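Local coordinates for protein Chymotrypsin/elastase isoinhibitor 1 (Ascaris suum, PDB 1EAI) that inhibits chymotrypsin- and elastase-type serine proteinases and so defends the parasitic worm against the proteinases of its host, at residues 8-13 with 42-47; 38-41 with 47-50. All blocks are in the same frame, centred on the assembly; numbering follows the deposited sequence.

Interaction 1: 8-13 with 42-47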
loop_
_atom_site.group_PDB
_atom_site.type_symbol
_atom_site.label_atom_id
_atom_site.label_comp_id
_atom_site.label_asym_id
_atom_site.label_seq_id
_atom_site.Cartn_x
_atom_site.Cartn_y
_atom_site.Cartn_z
ATOM N N ASN C 8 -11.530 -13.248 16.402
ATOM C CA ASN C 8 -12.520 -12.244 16.117
ATOM C C ASN C 8 -12.371 -11.521 14.764
ATOM O O ASN C 8 -12.963 -10.438 14.461
ATOM C CB ASN C 8 -12.693 -11.288 17.290
ATOM C CG ASN C 8 -12.827 -11.830 18.702
ATOM O OD1 ASN C 8 -13.754 -12.560 18.993
ATOM N ND2 ASN C 8 -11.931 -11.449 19.607
ATOM N N GLU C 9 -11.505 -12.054 13.933
ATOM C CA GLU C 9 -11.206 -11.545 12.613
ATOM C C GLU C 9 -12.038 -12.253 11.501
ATOM O O GLU C 9 -12.220 -13.520 11.467
ATOM C CB GLU C 9 -9.715 -11.819 12.348
ATOM C CG GLU C 9 -8.758 -10.861 13.085
ATOM C CD GLU C 9 -7.361 -10.986 12.529
ATOM O OE1 GLU C 9 -6.840 -11.979 11.931
ATOM O OE2 GLU C 9 -6.693 -9.939 12.897
ATOM N N VAL C 10 -12.488 -11.475 10.517
ATOM C CA VAL C 10 -13.249 -12.158 9.496
ATOM C C VAL C 10 -12.709 -11.801 8.079
ATOM O O VAL C 10 -12.454 -10.623 7.818
ATOM C CB VAL C 10 -14.741 -11.799 9.665
ATOM C CG1 VAL C 10 -15.477 -12.093 8.382
ATOM C CG2 VAL C 10 -15.539 -12.355 10.872
ATOM N N TRP C 11 -12.422 -12.807 7.206
ATOM C CA TRP C 11 -11.899 -12.615 5.832
ATOM C C TRP C 11 -12.799 -11.853 4.845
ATOM O O TRP C 11 -13.883 -12.264 4.525
ATOM C CB TRP C 11 -11.283 -13.945 5.244
ATOM C CG TRP C 11 -10.735 -13.817 3.821
ATOM C CD1 TRP C 11 -11.427 -13.855 2.610
ATOM C CD2 TRP C 11 -9.419 -13.339 3.464
ATOM N NE1 TRP C 11 -10.587 -13.439 1.540
ATOM C CE2 TRP C 11 -9.348 -13.185 2.048
ATOM C CE3 TRP C 11 -8.335 -13.037 4.227
ATOM C CZ2 TRP C 11 -8.198 -12.835 1.375
ATOM C CZ3 TRP C 11 -7.162 -12.668 3.556
ATOM C CH2 TRP C 11 -7.079 -12.598 2.152
ATOM N N THR C 12 -12.404 -10.682 4.311
ATOM C CA THR C 12 -13.271 -10.021 3.290
ATOM C C THR C 12 -12.424 -9.621 2.042
ATOM O O THR C 12 -11.175 -9.303 2.128
ATOM C CB THR C 12 -14.039 -8.761 3.827
ATOM O OG1 THR C 12 -14.894 -8.101 2.874
ATOM C CG2 THR C 12 -13.076 -7.713 4.297
ATOM N N GLU C 13 -13.138 -9.559 0.916
ATOM C CA GLU C 13 -12.613 -9.106 -0.344
ATOM C C GLU C 13 -12.758 -7.615 -0.505
ATOM O O GLU C 13 -12.135 -7.061 -1.390
ATOM C CB GLU C 13 -13.421 -9.700 -1.489
ATOM C CG GLU C 13 -13.303 -11.226 -1.540
ATOM C CD GLU C 13 -11.938 -11.698 -1.945
ATOM O OE1 GLU C 13 -11.119 -10.962 -2.488
ATOM O OE2 GLU C 13 -11.746 -12.977 -1.640
ATOM N N PRO C 42 -15.655 -2.591 13.209
ATOM C CA PRO C 42 -16.387 -1.933 14.223
ATOM C C PRO C 42 -17.850 -2.283 14.132
ATOM O O PRO C 42 -18.491 -2.392 15.179
ATOM C CB PRO C 42 -16.094 -0.444 14.042
ATOM C CG PRO C 42 -15.033 -0.327 12.967
ATOM C CD PRO C 42 -14.541 -1.733 12.709
ATOM N N GLY C 43 -18.316 -2.484 12.875
ATOM C CA GLY C 43 -19.691 -2.882 12.675
ATOM C C GLY C 43 -20.117 -4.207 13.392
ATOM O O GLY C 43 -21.311 -4.528 13.465
ATOM N N ARG C 44 -19.202 -5.055 13.875
ATOM C CA ARG C 44 -19.544 -6.270 14.630
ATOM C C ARG C 44 -19.192 -6.138 16.116
ATOM O O ARG C 44 -19.076 -7.156 16.780
ATOM C CB ARG C 44 -18.726 -7.468 14.157
ATOM C CG ARG C 44 -18.958 -7.899 12.737
ATOM C CD ARG C 44 -18.222 -9.172 12.307
ATOM N NE ARG C 44 -18.527 -9.477 10.878
ATOM C CZ ARG C 44 -17.783 -9.138 9.789
ATOM N NH1 ARG C 44 -16.582 -8.520 9.848
ATOM N NH2 ARG C 44 -18.260 -9.422 8.577
ATOM N N GLY C 45 -18.891 -4.909 16.556
ATOM C CA GLY C 45 -18.506 -4.494 17.889
ATOM C C GLY C 45 -17.086 -4.806 18.380
ATOM O O GLY C 45 -16.882 -5.000 19.588
ATOM N N MET C 46 -16.096 -4.786 17.492
ATOM C CA MET C 46 -14.698 -5.106 17.817
ATOM C C MET C 46 -13.735 -3.904 17.758
ATOM O O MET C 46 -13.933 -2.930 17.007
ATOM C CB MET C 46 -14.225 -6.262 16.886
ATOM C CG MET C 46 -15.185 -7.452 16.829
ATOM S SD MET C 46 -15.205 -8.466 18.351
ATOM C CE MET C 46 -16.505 -9.651 17.989
ATOM N N ARG C 47 -12.599 -3.958 18.436
ATOM C CA ARG C 47 -11.583 -2.862 18.351
ATOM C C ARG C 47 -10.155 -3.458 18.395
ATOM O O ARG C 47 -9.983 -4.607 18.837
ATOM C CB ARG C 47 -11.583 -1.915 19.572
ATOM C CG ARG C 47 -12.775 -1.024 19.849
ATOM C CD ARG C 47 -12.860 0.181 18.917
ATOM N NE ARG C 47 -14.187 -0.042 18.514
ATOM C CZ ARG C 47 -15.235 0.664 18.692
ATOM N NH1 ARG C 47 -15.128 1.867 19.179
ATOM N NH2 ARG C 47 -16.385 0.112 18.311
HETATM O O HOH W 1 -14.457 -8.306 12.499
#
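V10 lays its isopropyl group over one face of the R44 guanidinium, its CG1 standing 3.6 Å above the plane and displaced toward the rim. V10 CB is 3.8 Å from R44 NH1 and V10 CG1 3.9 Å from R44 NH2. The two side chains cross at about a right angle. R44 reaches V10 because its chain is extended from CG to NE (chi2 -175°, chi3 -179°), which carries the charged end from the turn at 42-45 to strand 10-12. A second, separate touch lies nearer the start of the 8-13 segment: M46 SD packs 3.9 Å from N8 CB, while M46 CE comes to 4.1 Å from N8 OD1. The bend of M46 at chi2 (-72°) turns its sulfur to N8; the N8 amide nitrogen is held elsewhere, by the C54 carbonyl. Water joins the two halves, donating to N8 O at 3.3 Å and accepting a weak bond from R44 NH1. Within the small cysteine-rich TIL domain, the contact packs the turn leading into strand 46-48 against the N-terminal strand. With an aliphatic group over a charged plane and a methionine sulfur on N8 CB, the polar connection between the segments is indirect, through one water.

Interaction 2: 38-41 with 47-50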
loop_
_atom_site.group_PDB
_atom_site.type_symbol
_atom_site.label_atom_id
_atom_site.label_comp_id
_atom_site.label_asym_id
_atom_site.label_seq_id
_atom_site.Cartn_x
_atom_site.Cartn_y
_atom_site.Cartn_z
ATOM N N CYS C 38 -7.956 -10.013 6.696
ATOM C CA CYS C 38 -8.496 -10.615 7.904
ATOM C C CYS C 38 -8.871 -9.409 8.701
ATOM O O CYS C 38 -7.956 -8.669 9.135
ATOM C CB CYS C 38 -7.404 -11.446 8.605
ATOM S SG CYS C 38 -7.347 -13.159 8.026
ATOM N N GLU C 39 -10.142 -9.000 8.590
ATOM C CA GLU C 39 -10.620 -7.740 9.218
ATOM C C GLU C 39 -11.240 -7.791 10.679
ATOM O O GLU C 39 -11.923 -8.782 11.044
ATOM C CB GLU C 39 -11.603 -7.153 8.167
ATOM C CG GLU C 39 -12.290 -5.813 8.499
ATOM C CD GLU C 39 -13.613 -5.588 7.761
ATOM O OE1 GLU C 39 -14.566 -6.394 7.685
ATOM O OE2 GLU C 39 -13.602 -4.475 7.097
ATOM N N CYS C 40 -10.909 -6.810 11.539
ATOM C CA CYS C 40 -11.436 -6.522 12.888
ATOM C C CYS C 40 -12.446 -5.394 12.688
ATOM O O CYS C 40 -11.959 -4.272 12.708
ATOM C CB CYS C 40 -10.381 -5.834 13.838
ATOM S SG CYS C 40 -10.678 -5.980 15.654
ATOM N N SER C 41 -13.770 -5.624 12.424
ATOM C CA SER C 41 -14.681 -4.454 12.143
ATOM C C SER C 41 -15.464 -3.878 13.280
ATOM O O SER C 41 -16.109 -4.594 14.007
ATOM C CB SER C 41 -15.763 -4.728 11.097
ATOM O OG SER C 41 -15.747 -6.131 10.956
ATOM N N ARG C 47 -12.599 -3.958 18.436
ATOM C CA ARG C 47 -11.583 -2.862 18.351
ATOM C C ARG C 47 -10.155 -3.458 18.395
ATOM O O ARG C 47 -9.983 -4.607 18.837
ATOM C CB ARG C 47 -11.583 -1.915 19.572
ATOM C CG ARG C 47 -12.775 -1.024 19.849
ATOM C CD ARG C 47 -12.860 0.181 18.917
ATOM N NE ARG C 47 -14.187 -0.042 18.514
ATOM C CZ ARG C 47 -15.235 0.664 18.692
ATOM N NH1 ARG C 47 -15.128 1.867 19.179
ATOM N NH2 ARG C 47 -16.385 0.112 18.311
ATOM N N ARG C 48 -9.143 -2.701 17.960
ATOM C CA ARG C 48 -7.715 -3.143 18.007
ATOM C C ARG C 48 -6.951 -2.641 19.263
ATOM O O ARG C 48 -7.132 -1.471 19.666
ATOM C CB ARG C 48 -6.905 -2.601 16.813
ATOM C CG ARG C 48 -7.120 -3.313 15.475
ATOM C CD ARG C 48 -6.458 -4.681 15.263
ATOM N NE ARG C 48 -6.818 -5.279 13.968
ATOM C CZ ARG C 48 -6.679 -6.576 13.677
ATOM N NH1 ARG C 48 -6.185 -7.427 14.596
ATOM N NH2 ARG C 48 -7.014 -7.030 12.449
ATOM N N THR C 49 -6.088 -3.503 19.855
ATOM C CA THR C 49 -5.192 -3.133 20.949
ATOM C C THR C 49 -3.926 -2.454 20.409
ATOM O O THR C 49 -3.709 -2.389 19.206
ATOM C CB THR C 49 -4.815 -4.305 21.865
ATOM O OG1 THR C 49 -3.905 -5.243 21.276
ATOM C CG2 THR C 49 -6.094 -5.049 22.184
ATOM N N ASN C 50 -3.022 -2.027 21.301
ATOM C CA ASN C 50 -1.778 -1.364 20.893
ATOM C C ASN C 50 -0.722 -2.219 20.234
ATOM O O ASN C 50 0.121 -1.723 19.545
ATOM C CB ASN C 50 -1.190 -0.479 22.011
ATOM C CG ASN C 50 -2.129 0.706 22.299
ATOM O OD1 ASN C 50 -2.543 1.461 21.383
ATOM N ND2 ASN C 50 -2.543 0.840 23.572
#
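R48 NH2 reaches toward C38 O, 3.8 Å away and close to the guanidinium plane, and is gripped by salt bridges to the carboxylates of E9 and E18. The spacing to the carbonyl is too long for a hydrogen bond, so the two acids, both outside the segments, hold this end of the arginine. The contact belongs to the TIL fold, a compact domain with little regular secondary structure held together by five disulfides. Here the 38-41 segment faces strand 46-48, with C40 and R47 the closest pair along the backbones, their CA atoms 6.6 Å apart.

C40 sits between two neighbours. Its CB lies beneath one face of the R48 guanidinium, 3.4 Å from the plane and offset toward the rim. The approach is closest at R48 NE, 3.6 Å from C40 CB, and R48 CZ follows at 3.8 Å. In R48, CG stands beside the backbone N, and a bend at chi2 (-76°) brings the planar group across C40. One face of the guanidinium is thus packed against the C40 methylene, and C38 O lies at its edge.

The C40 sulfur is joined to C54 on strand 54-56, the antiparallel neighbour of strand 46-48. This disulfide ties the 38-41 segment covalently to the hairpin against which it packs, and the disulfide of C38 to C5 adds a link to the N-terminal region. With SG anti to the backbone N (chi1 -158°), C40 directs its sulfur at the other backbone, where SG rests 3.5 Å from R47 O and 3.8 Å from R47 C.

In the fold
Interactions 1 and 2 lie side by side, their centres about 7 Å apart, and share R47 on strand 46-48. Their other segments, 8-13 and 38-41, are linked by pairing of strands 10-12 and 37-39, with a probable hydrogen bond of 2.8 Å from V10 N to E39 O. Charges link them too: the E9 to R48 salt bridge (OE2 to NH2, 3.0 Å) runs from the 8-13 segment to the 47-50 segment, while R44 NH1 and E39 OE1 form a long, weak ion pair at 3.6 Å. Together the two contacts join strand 10-12, the 38-41 segment and strand 46-48. Both lie away from the reactive bond between L31 and M32, within the body of the domain.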